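Local coordinates for polysaccharide biosynthesis protein CapD (Bacillus thuringiensis HD-771, PDB 6BWC) that probably acts on UDP-N-acetylglucosamine as an NADP-binding enzyme of the short-chain dehydrogenase/reductase family, in the pathway to CMP-pseudaminic acid, at residues Lys21-Asn26 against Tyr81-Ala86; Leu28-Lys33 against Ala217-Lys222; Ser152-Lys157 against Thr162-Val167. The protein carries 2 engineered substitutions. One frame throughout, in Å; residues are numbered along the deposited sequence.

Contact 1: Lys21-Asn26 against Tyr81-Ala86; sequences KSILSN and YVFHVA. With NAP (NADP nicotinamide-adenine-dinucleotide phosphate), chain N.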
loop_
_atom_site.group_PDB
_atom_site.type_symbol
_atom_site.label_atom_id
_atom_site.label_comp_id
_atom_site.label_asym_id
_atom_site.label_seq_id
_atom_site.Cartn_x
_atom_site.Cartn_y
_atom_site.Cartn_z
ATOM N N LYS C 21 -15.322 27.574 -5.066
ATOM C CA LYS C 21 -15.569 28.491 -6.180
ATOM C C LYS C 21 -15.538 29.950 -5.736
ATOM O O LYS C 21 -14.858 30.774 -6.365
ATOM C CB LYS C 21 -16.912 28.252 -6.861
ATOM C CG LYS C 21 -16.942 27.117 -7.880
ATOM C CD LYS C 21 -17.988 27.366 -8.981
ATOM C CE LYS C 21 -19.433 27.459 -8.485
ATOM N NZ LYS C 21 -20.181 28.533 -9.208
ATOM N N SER C 22 -16.263 30.292 -4.673
ATOM C CA SER C 22 -16.274 31.693 -4.225
ATOM C C SER C 22 -14.841 32.188 -3.939
ATOM O O SER C 22 -14.457 33.247 -4.435
ATOM C CB SER C 22 -17.195 31.921 -3.015
ATOM O OG SER C 22 -17.760 33.222 -3.057
ATOM N N ILE C 23 -14.048 31.403 -3.197
ATOM C CA ILE C 23 -12.604 31.708 -3.011
ATOM C C ILE C 23 -11.861 31.920 -4.352
ATOM O O ILE C 23 -11.054 32.843 -4.468
ATOM C CB ILE C 23 -11.851 30.609 -2.215
ATOM C CG1 ILE C 23 -12.353 30.541 -0.764
ATOM C CG2 ILE C 23 -10.335 30.869 -2.217
ATOM C CD1 ILE C 23 -11.962 29.269 -0.030
ATOM N N LEU C 24 -12.122 31.043 -5.330
ATOM C CA LEU C 24 -11.509 31.097 -6.673
ATOM C C LEU C 24 -11.664 32.448 -7.324
ATOM O O LEU C 24 -10.672 33.053 -7.733
ATOM C CB LEU C 24 -12.124 30.034 -7.602
ATOM C CG LEU C 24 -11.752 30.033 -9.079
ATOM C CD1 LEU C 24 -10.244 30.167 -9.234
ATOM C CD2 LEU C 24 -12.253 28.763 -9.750
ATOM N N SER C 25 -12.909 32.903 -7.429
ATOM C CA SER C 25 -13.192 34.183 -8.058
ATOM C C SER C 25 -12.659 35.366 -7.225
ATOM O O SER C 25 -12.244 36.376 -7.786
ATOM C CB SER C 25 -14.684 34.328 -8.356
ATOM O OG SER C 25 -15.456 34.004 -7.219
ATOM N N ASN C 26 -12.613 35.240 -5.905
ATOM C CA ASN C 26 -12.114 36.344 -5.084
ATOM C C ASN C 26 -10.618 36.440 -5.238
ATOM O O ASN C 26 -10.105 37.528 -5.445
ATOM C CB ASN C 26 -12.537 36.227 -3.608
ATOM C CG ASN C 26 -14.000 36.677 -3.364
ATOM O OD1 ASN C 26 -14.250 37.591 -2.581
ATOM N ND2 ASN C 26 -14.964 36.025 -4.029
ATOM N N TYR C 81 0.202 29.011 -1.959
ATOM C CA TYR C 81 -0.929 29.087 -0.999
ATOM C C TYR C 81 -1.980 28.009 -1.257
ATOM O O TYR C 81 -2.607 27.986 -2.309
ATOM C CB TYR C 81 -1.569 30.488 -1.039
ATOM C CG TYR C 81 -0.605 31.619 -0.719
ATOM C CD1 TYR C 81 -0.216 31.872 0.573
ATOM C CD2 TYR C 81 -0.080 32.419 -1.728
ATOM C CE1 TYR C 81 0.683 32.887 0.867
ATOM C CE2 TYR C 81 0.814 33.434 -1.449
ATOM C CZ TYR C 81 1.200 33.663 -0.152
ATOM O OH TYR C 81 2.095 34.665 0.120
ATOM N N VAL C 82 -2.160 27.130 -0.278
ATOM C CA VAL C 82 -3.090 25.986 -0.346
ATOM C C VAL C 82 -4.379 26.273 0.473
ATOM O O VAL C 82 -4.322 26.519 1.665
ATOM C CB VAL C 82 -2.393 24.684 0.171
ATOM C CG1 VAL C 82 -3.319 23.483 0.133
ATOM C CG2 VAL C 82 -1.162 24.359 -0.657
ATOM N N PHE C 83 -5.532 26.234 -0.182
ATOM C CA PHE C 83 -6.813 26.216 0.521
ATOM C C PHE C 83 -7.401 24.788 0.529
ATOM O O PHE C 83 -7.889 24.318 -0.518
ATOM C CB PHE C 83 -7.833 27.159 -0.150
ATOM C CG PHE C 83 -7.468 28.612 -0.120
ATOM C CD1 PHE C 83 -7.868 29.420 0.937
ATOM C CD2 PHE C 83 -6.789 29.203 -1.199
ATOM C CE1 PHE C 83 -7.576 30.782 0.944
ATOM C CE2 PHE C 83 -6.492 30.565 -1.194
ATOM C CZ PHE C 83 -6.886 31.353 -0.117
ATOM N N HIS C 84 -7.380 24.136 1.702
ATOM C CA HIS C 84 -7.936 22.776 1.885
ATOM C C HIS C 84 -9.443 22.829 2.270
ATOM O O HIS C 84 -9.838 22.832 3.433
ATOM C CB HIS C 84 -7.044 21.970 2.856
ATOM C CG HIS C 84 -7.599 20.636 3.292
ATOM N ND1 HIS C 84 -8.451 19.871 2.520
ATOM C CD2 HIS C 84 -7.381 19.922 4.424
ATOM C CE1 HIS C 84 -8.759 18.764 3.171
ATOM N NE2 HIS C 84 -8.116 18.767 4.324
ATOM N N VAL C 85 -10.267 22.837 1.227
ATOM C CA VAL C 85 -11.713 23.031 1.304
ATOM C C VAL C 85 -12.537 21.744 0.950
ATOM O O VAL C 85 -13.765 21.684 1.181
ATOM C CB VAL C 85 -12.086 24.210 0.380
ATOM C CG1 VAL C 85 -13.471 24.759 0.712
ATOM C CG2 VAL C 85 -11.055 25.320 0.519
ATOM N N ALA C 86 -11.870 20.707 0.413
ATOM C CA ALA C 86 -12.495 19.382 0.230
ATOM C C ALA C 86 -12.760 18.618 1.552
ATOM O O ALA C 86 -11.970 18.714 2.523
ATOM C CB ALA C 86 -11.671 18.527 -0.728
HETATM P PA NAP N . -19.003 21.272 -1.180
HETATM O O1A NAP N . -19.835 22.200 -2.020
HETATM O O2A NAP N . -19.490 19.868 -1.062
HETATM O O5B NAP N . -17.495 21.273 -1.691
HETATM C C5B NAP N . -16.695 20.097 -1.544
HETATM C C4B NAP N . -15.505 20.173 -2.495
HETATM O O4B NAP N . -14.552 19.136 -2.272
HETATM C C3B NAP N . -15.965 19.978 -3.915
HETATM O O3B NAP N . -15.068 20.763 -4.695
HETATM C C2B NAP N . -15.798 18.496 -4.129
HETATM O O2B NAP N . -15.781 18.243 -5.519
HETATM C C1B NAP N . -14.489 18.234 -3.385
HETATM N N9A NAP N . -14.177 16.867 -2.843
HETATM C C8A NAP N . -14.941 16.011 -2.104
HETATM N N7A NAP N . -14.260 14.859 -1.777
HETATM C C5A NAP N . -13.031 14.980 -2.308
HETATM C C6A NAP N . -11.789 14.171 -2.382
HETATM N N6A NAP N . -11.693 12.964 -1.807
HETATM N N1A NAP N . -10.730 14.673 -3.038
HETATM C C2A NAP N . -10.759 15.875 -3.639
HETATM N N3A NAP N . -11.845 16.665 -3.626
HETATM C C4A NAP N . -12.986 16.291 -2.995
HETATM O O3 NAP N . -18.753 21.849 0.307
HETATM P PN NAP N . -18.710 23.398 0.784
HETATM O O1N NAP N . -18.022 24.289 -0.240
HETATM O O2N NAP N . -20.056 23.762 1.331
HETATM O O5D NAP N . -17.814 23.291 2.093
HETATM C C5D NAP N . -16.416 23.372 1.969
HETATM C C4D NAP N . -15.757 23.113 3.320
HETATM O O4D NAP N . -16.427 23.920 4.297
HETATM C C3D NAP N . -15.756 21.673 3.861
HETATM O O3D NAP N . -14.438 21.362 4.321
HETATM C C2D NAP N . -16.727 21.678 5.018
HETATM O O2D NAP N . -16.337 20.792 6.072
HETATM C C1D NAP N . -16.674 23.138 5.471
HETATM N N1N NAP N . -17.888 23.625 6.138
HETATM C C2N NAP N . -18.975 23.860 5.387
HETATM C C3N NAP N . -20.172 24.323 5.904
HETATM C C7N NAP N . -21.385 24.551 5.071
HETATM O O7N NAP N . -22.448 24.788 5.649
HETATM N N7N NAP N . -21.347 24.476 3.739
HETATM C C4N NAP N . -20.254 24.619 7.357
HETATM C C5N NAP N . -19.016 24.318 8.083
HETATM C C6N NAP N . -17.874 23.857 7.451
HETATM P P2B NAP N . -16.019 16.763 -6.111
HETATM O O1X NAP N . -16.210 17.116 -7.573
HETATM O O2X NAP N . -14.720 16.014 -5.900
HETATM O O3X NAP N . -17.240 16.167 -5.370
#

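Contact 2: Leu28-Lys33 against Ala217-Lys222; sequences LQEKPK and AMKIAK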
loop_
_atom_site.group_PDB
_atom_site.type_symbol
_atom_site.label_atom_id
_atom_site.label_comp_id
_atom_site.label_asym_id
_atom_site.label_seq_id
_atom_site.Cartn_x
_atom_site.Cartn_y
_atom_site.Cartn_z
ATOM N N LEU C 28 -9.033 35.410 -7.797
ATOM C CA LEU C 28 -8.792 35.791 -9.199
ATOM C C LEU C 28 -8.717 37.306 -9.447
ATOM O O LEU C 28 -8.014 37.734 -10.358
ATOM C CB LEU C 28 -9.823 35.136 -10.155
ATOM C CG LEU C 28 -9.535 33.701 -10.654
ATOM C CD1 LEU C 28 -10.700 33.130 -11.448
ATOM C CD2 LEU C 28 -8.270 33.622 -11.499
ATOM N N GLN C 29 -9.420 38.110 -8.652
ATOM C CA GLN C 29 -9.373 39.571 -8.817
ATOM C C GLN C 29 -8.095 40.233 -8.283
ATOM O O GLN C 29 -7.790 41.355 -8.691
ATOM C CB GLN C 29 -10.625 40.238 -8.239
ATOM C CG GLN C 29 -11.792 40.226 -9.219
ATOM C CD GLN C 29 -13.140 40.382 -8.540
ATOM O OE1 GLN C 29 -13.228 40.842 -7.389
ATOM N NE2 GLN C 29 -14.210 39.995 -9.249
ATOM N N GLU C 30 -7.349 39.566 -7.400
ATOM C CA GLU C 30 -5.987 40.025 -7.070
ATOM C C GLU C 30 -4.914 39.613 -8.103
ATOM O O GLU C 30 -3.734 39.960 -7.971
ATOM C CB GLU C 30 -5.585 39.556 -5.684
ATOM C CG GLU C 30 -6.291 40.315 -4.578
ATOM C CD GLU C 30 -6.094 39.675 -3.228
ATOM O OE1 GLU C 30 -5.005 39.115 -2.990
ATOM O OE2 GLU C 30 -7.025 39.733 -2.411
ATOM N N LYS C 31 -5.330 38.874 -9.126
ATOM C CA LYS C 31 -4.543 38.692 -10.340
ATOM C C LYS C 31 -3.253 37.886 -10.077
ATOM O O LYS C 31 -2.163 38.408 -10.180
ATOM C CB LYS C 31 -4.278 40.065 -10.979
ATOM C CG LYS C 31 -4.107 40.038 -12.495
ATOM C CD LYS C 31 -5.439 40.088 -13.236
ATOM C CE LYS C 31 -6.027 41.494 -13.335
ATOM N NZ LYS C 31 -7.456 41.516 -13.817
ATOM N N PRO C 32 -3.390 36.602 -9.716
ATOM C CA PRO C 32 -2.263 35.723 -9.407
ATOM C C PRO C 32 -1.690 35.078 -10.637
ATOM O O PRO C 32 -2.332 35.104 -11.692
ATOM C CB PRO C 32 -2.920 34.633 -8.564
ATOM C CG PRO C 32 -4.262 34.469 -9.196
ATOM C CD PRO C 32 -4.663 35.856 -9.644
ATOM N N LYS C 33 -0.534 34.449 -10.497
ATOM C CA LYS C 33 0.072 33.827 -11.652
ATOM C C LYS C 33 -0.813 32.723 -12.194
ATOM O O LYS C 33 -1.155 32.740 -13.376
ATOM C CB LYS C 33 1.466 33.273 -11.384
ATOM C CG LYS C 33 2.110 32.699 -12.663
ATOM C CD LYS C 33 3.630 32.832 -12.684
ATOM C CE LYS C 33 4.185 32.929 -14.100
ATOM N NZ LYS C 33 5.607 33.380 -14.064
ATOM N N ALA C 217 -7.666 34.895 6.906
ATOM C CA ALA C 217 -6.815 33.962 7.632
ATOM C C ALA C 217 -5.641 33.489 6.780
ATOM O O ALA C 217 -4.593 33.188 7.315
ATOM C CB ALA C 217 -7.629 32.779 8.136
ATOM N N MET C 218 -5.827 33.415 5.460
ATOM C CA MET C 218 -4.711 33.140 4.532
ATOM C C MET C 218 -3.613 34.212 4.644
ATOM O O MET C 218 -2.433 33.890 4.724
ATOM C CB MET C 218 -5.205 33.100 3.082
ATOM C CG MET C 218 -4.704 31.934 2.258
ATOM S SD MET C 218 -3.133 31.155 2.664
ATOM C CE MET C 218 -3.536 29.565 1.969
ATOM N N LYS C 219 -4.045 35.477 4.659
ATOM C CA LYS C 219 -3.165 36.642 4.664
ATOM C C LYS C 219 -2.541 36.942 6.017
ATOM O O LYS C 219 -1.377 37.304 6.085
ATOM C CB LYS C 219 -3.950 37.882 4.218
ATOM C CG LYS C 219 -4.401 37.895 2.760
ATOM C CD LYS C 219 -5.839 38.393 2.613
ATOM C CE LYS C 219 -5.991 39.570 1.661
ATOM N NZ LYS C 219 -5.973 39.197 0.219
ATOM N N ILE C 220 -3.328 36.813 7.081
ATOM C CA ILE C 220 -2.970 37.325 8.428
ATOM C C ILE C 220 -2.217 36.324 9.315
ATOM O O ILE C 220 -1.415 36.726 10.195
ATOM C CB ILE C 220 -4.256 37.770 9.202
ATOM C CG1 ILE C 220 -4.906 38.989 8.535
ATOM C CG2 ILE C 220 -3.991 38.074 10.685
ATOM C CD1 ILE C 220 -4.033 40.229 8.415
ATOM N N ALA C 221 -2.492 35.036 9.093
ATOM C CA ALA C 221 -2.222 34.013 10.090
ATOM C C ALA C 221 -0.743 33.783 10.279
ATOM O O ALA C 221 -0.007 33.588 9.309
ATOM C CB ALA C 221 -2.918 32.704 9.754
ATOM N N LYS C 222 -0.345 33.840 11.551
ATOM C CA LYS C 222 0.975 33.437 12.025
ATOM C C LYS C 222 1.202 31.911 11.959
ATOM O O LYS C 222 2.272 31.466 11.540
ATOM C CB LYS C 222 1.217 34.024 13.434
ATOM C CG LYS C 222 1.571 35.520 13.379
ATOM C CD LYS C 222 0.686 36.440 14.224
ATOM C CE LYS C 222 0.731 37.871 13.661
ATOM N NZ LYS C 222 -0.096 38.857 14.418
#

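Contact 3: Ser152-Lys157 against Thr162-Val167; sequences SAEYSK and TTFTSV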
loop_
_atom_site.group_PDB
_atom_site.type_symbol
_atom_site.label_atom_id
_atom_site.label_comp_id
_atom_site.label_asym_id
_atom_site.label_seq_id
_atom_site.Cartn_x
_atom_site.Cartn_y
_atom_site.Cartn_z
ATOM N N SER C 152 -0.825 20.123 15.280
ATOM C CA SER C 152 0.370 19.264 15.362
ATOM C C SER C 152 1.431 19.498 14.267
ATOM O O SER C 152 2.622 19.599 14.550
ATOM C CB SER C 152 -0.028 17.803 15.328
ATOM O OG SER C 152 1.085 17.020 15.704
ATOM N N ALA C 153 0.987 19.563 13.019
ATOM C CA ALA C 153 1.842 19.964 11.914
ATOM C C ALA C 153 2.675 21.199 12.268
ATOM O O ALA C 153 3.895 21.183 12.108
ATOM C CB ALA C 153 1.008 20.234 10.682
ATOM N N GLU C 154 2.005 22.238 12.775
ATOM C CA GLU C 154 2.609 23.534 13.088
ATOM C C GLU C 154 3.616 23.398 14.204
ATOM O O GLU C 154 4.756 23.817 14.049
ATOM C CB GLU C 154 1.519 24.546 13.484
ATOM C CG GLU C 154 1.967 25.981 13.743
ATOM C CD GLU C 154 2.597 26.655 12.535
ATOM O OE1 GLU C 154 2.251 26.301 11.382
ATOM O OE2 GLU C 154 3.455 27.545 12.740
ATOM N N TYR C 155 3.192 22.791 15.311
ATOM C CA TYR C 155 4.051 22.570 16.496
ATOM C C TYR C 155 5.386 21.898 16.185
ATOM O O TYR C 155 6.411 22.265 16.758
ATOM C CB TYR C 155 3.308 21.722 17.530
ATOM C CG TYR C 155 4.014 21.576 18.857
ATOM C CD1 TYR C 155 4.343 20.317 19.376
ATOM C CD2 TYR C 155 4.369 22.697 19.602
ATOM C CE1 TYR C 155 4.996 20.187 20.612
ATOM C CE2 TYR C 155 5.011 22.580 20.836
ATOM C CZ TYR C 155 5.321 21.330 21.342
ATOM O OH TYR C 155 5.947 21.246 22.566
ATOM N N SER C 156 5.354 20.914 15.291
ATOM C CA SER C 156 6.547 20.140 14.909
ATOM C C SER C 156 6.975 20.266 13.432
ATOM O O SER C 156 7.809 19.495 12.973
ATOM C CB SER C 156 6.347 18.678 15.285
ATOM O OG SER C 156 4.993 18.333 15.103
ATOM N N LYS C 157 6.426 21.247 12.706
ATOM C CA LYS C 157 7.101 21.883 11.546
ATOM C C LYS C 157 8.588 21.526 11.456
ATOM O O LYS C 157 9.074 21.083 10.426
ATOM C CB LYS C 157 7.068 23.408 11.708
ATOM C CG LYS C 157 5.958 24.188 11.049
ATOM C CD LYS C 157 6.055 25.634 11.529
ATOM C CE LYS C 157 5.501 26.577 10.500
ATOM N NZ LYS C 157 5.443 27.996 10.918
ATOM N N THR C 162 6.637 26.311 6.211
ATOM C CA THR C 162 5.197 26.143 5.928
ATOM C C THR C 162 4.313 26.391 7.148
ATOM O O THR C 162 4.496 25.789 8.169
ATOM C CB THR C 162 4.862 24.731 5.385
ATOM O OG1 THR C 162 5.550 24.519 4.157
ATOM C CG2 THR C 162 3.372 24.576 5.113
ATOM N N THR C 163 3.312 27.232 6.993
ATOM C CA THR C 163 2.450 27.649 8.082
ATOM C C THR C 163 1.116 26.882 8.007
ATOM O O THR C 163 0.658 26.591 6.915
ATOM C CB THR C 163 2.297 29.176 7.993
ATOM O OG1 THR C 163 2.917 29.753 9.139
ATOM C CG2 THR C 163 0.822 29.641 7.887
ATOM N N PHE C 164 0.491 26.557 9.138
ATOM C CA PHE C 164 -0.832 25.914 9.110
ATOM C C PHE C 164 -1.851 26.628 9.989
ATOM O O PHE C 164 -1.541 27.022 11.104
ATOM C CB PHE C 164 -0.724 24.473 9.558
ATOM C CG PHE C 164 0.212 23.645 8.723
ATOM C CD1 PHE C 164 -0.242 23.026 7.565
ATOM C CD2 PHE C 164 1.550 23.479 9.107
ATOM C CE1 PHE C 164 0.622 22.255 6.797
ATOM C CE2 PHE C 164 2.416 22.716 8.354
ATOM C CZ PHE C 164 1.953 22.099 7.201
ATOM N N THR C 165 -3.071 26.799 9.490
ATOM C CA THR C 165 -4.103 27.519 10.219
ATOM C C THR C 165 -5.464 26.932 9.931
ATOM O O THR C 165 -5.727 26.483 8.819
ATOM C CB THR C 165 -4.181 28.998 9.787
ATOM O OG1 THR C 165 -2.883 29.484 9.427
ATOM C CG2 THR C 165 -4.746 29.839 10.892
ATOM N N SER C 166 -6.346 26.999 10.922
ATOM C CA SER C 166 -7.727 26.611 10.751
ATOM C C SER C 166 -8.671 27.816 10.825
ATOM O O SER C 166 -8.477 28.754 11.585
ATOM C CB SER C 166 -8.095 25.573 11.803
ATOM O OG SER C 166 -7.541 24.323 11.449
ATOM N N VAL C 167 -9.697 27.772 10.000
ATOM C CA VAL C 167 -10.804 28.712 10.027
ATOM C C VAL C 167 -11.945 27.843 10.575
ATOM O O VAL C 167 -11.717 26.652 10.769
ATOM C CB VAL C 167 -10.960 29.279 8.600
ATOM C CG1 VAL C 167 -12.363 29.210 8.072
ATOM C CG2 VAL C 167 -10.424 30.688 8.549
#

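Contact 1: Lys21-Asn26 against Tyr81-Ala86
The Phe83 ring is the one flat group here that meets the helix. Over one of its faces sits the methyl CG2 of Ile23, 3.9 Å from the ring centroid and only 6° off the ring normal, a well-centred CH-pi contact. On the other face the CE methyl of Met218 lies over the ring centre, with its CG beside CZ, so the ring is sandwiched between side chains of two helices. Ile23 reaches both of its partners by splitting its branches. With chi1 at -66°, CG2 stands opposite the backbone N and drops onto the ring, while CG1 swings to the N side and carries CD1 forward to CG2 of Val85, 4.1 Å away. Everything that touches is apolar and buried.

Val85 works in two directions. Its CG2 meets the isoleucine; its other methyl, CG1, packs 3.5 Å from C5D of the NADP nicotinamide ribose. Next along, Ala86 places CB 3.3 Å from O4B of the adenosine ribose. The turn just after strand 81-84 therefore lines the cofactor pocket and backs onto the helix at the same time. Within the helix, Ser22 O takes side-chain bonds from Ser25 OG and from Asn26 ND2 (2.9 Å) besides its helical bond from Asn26 N.

In the fold, strand 81-84 is central in the parallel part of the sheet, bonded to strands 9-13 and 123-129. Helix 18-29, which follows a glycine-rich turn consistent with a Rossmann-type dinucleotide-binding site, lies over strands 9-13 and 81-84, with helix 42-51 on one flank and helix 207-220 on the other.

Contact 2: Leu28-Lys33 against Ala217-Lys222
Glu30 and Lys219 reach for each other with the same first turn, chi1 near -70° in both, which sets each CG opposite its own carbonyl carbon; beyond that they differ. The glutamate runs out extended (chi2 169°), whereas the lysine kinks at chi2, chi3 and chi4. Coming from opposite directions, the two charged ends close the span between backbones whose nearest CA atoms, those of Glu30 and Lys219, are 12.5 Å apart.

The result is a salt bridge, Lys219 NZ to Glu30 OE2 at 2.9 Å, though as a hydrogen bond it is weak. The ammonium leans toward one oxygen, since OE1 of Glu30 lies 3.4 Å from the same NZ. That second oxygen has its own donor, the backbone N of Phe5, so each carboxylate oxygen has a donor. Phe4 packs against the side chains of both Glu30 and Lys219.

Both residues sit where helices finish: Lys31, with positive phi, leaves helix 18-29, and the carbonyls of Met218 and Ala221 at the end of helix 207-220 are taken by Lys123 NZ. This is a surface ion pair joining the C-terminal ends of two helices that cover the same face of a Rossmann-type sheet.

Contact 3: Ser152-Lys157 against Thr162-Val167
Ala153 and Glu154 of the helix both close on Phe164. The CB of Ala153 lies over one face of the phenyl ring, offset toward the rim, 3.8 Å from the centroid and nearest to CD2 at 3.6 Å. Beside it, Glu154 OE1 accepts the backbone N of Phe164 at 2.9 Å, with an N-H...O angle of 150°; the donor arrives on the anti side of the carboxylate, tilted out of its plane. The same oxygen sits at the edge of the ring, close to its plane.

What brings the acid there is a bend: CG leaves the helix opposite the backbone N, then chi2 of 61° folds the carboxylate across to the strand. The other oxygen, OE2, is modelled in a salt bridge with Lys157 NZ, but the exact geometry is doubtful, because the lysine is placed too close to the carbonyl of Thr162, just before the strand. Thr163 OG1 is bonded to Lys222 O. One layer further back, Ser152 O receives both Ser156 N and Ser156 OG (2.7 Å), from opposite faces of its plane.

Helix 138-156 and strand 163-169 are the closing elements of a beta-alpha-beta unit that starts with strand 123-129; the axes of 152-156 and 163-167 make an angle of 150°, nearly antiparallel. Phe164 and Ala153 also pack on Ile113 of helix 98-118, whereas Val167 faces helix 207-220 across the sheet; Ser152, on the outside, touches Tyr96 of a second subunit.

Overall arrangement
All three contacts are built around one Rossmann-type sheet. Contacts 1 and 2 have centres about 10 Å apart, share helix 18-29 and touch through Met218, which lies against Tyr81, Val82 and Phe83. Contact 3 is about 18 Å from each, measured between centres; it still meets contact 2, where Ala217 and Ala221 pack on strand 163-169. Helices 18-29 and 207-220 cover one face of the sheet, helix 138-156 the other. Along the chain, contact 1 is complete before contact 3 begins, while contact 2 links residues from before and after contact 3. Contact 1 borders the NADP, contact 2 ties two helices of one layer, and contact 3 packs the other layer on the sheet.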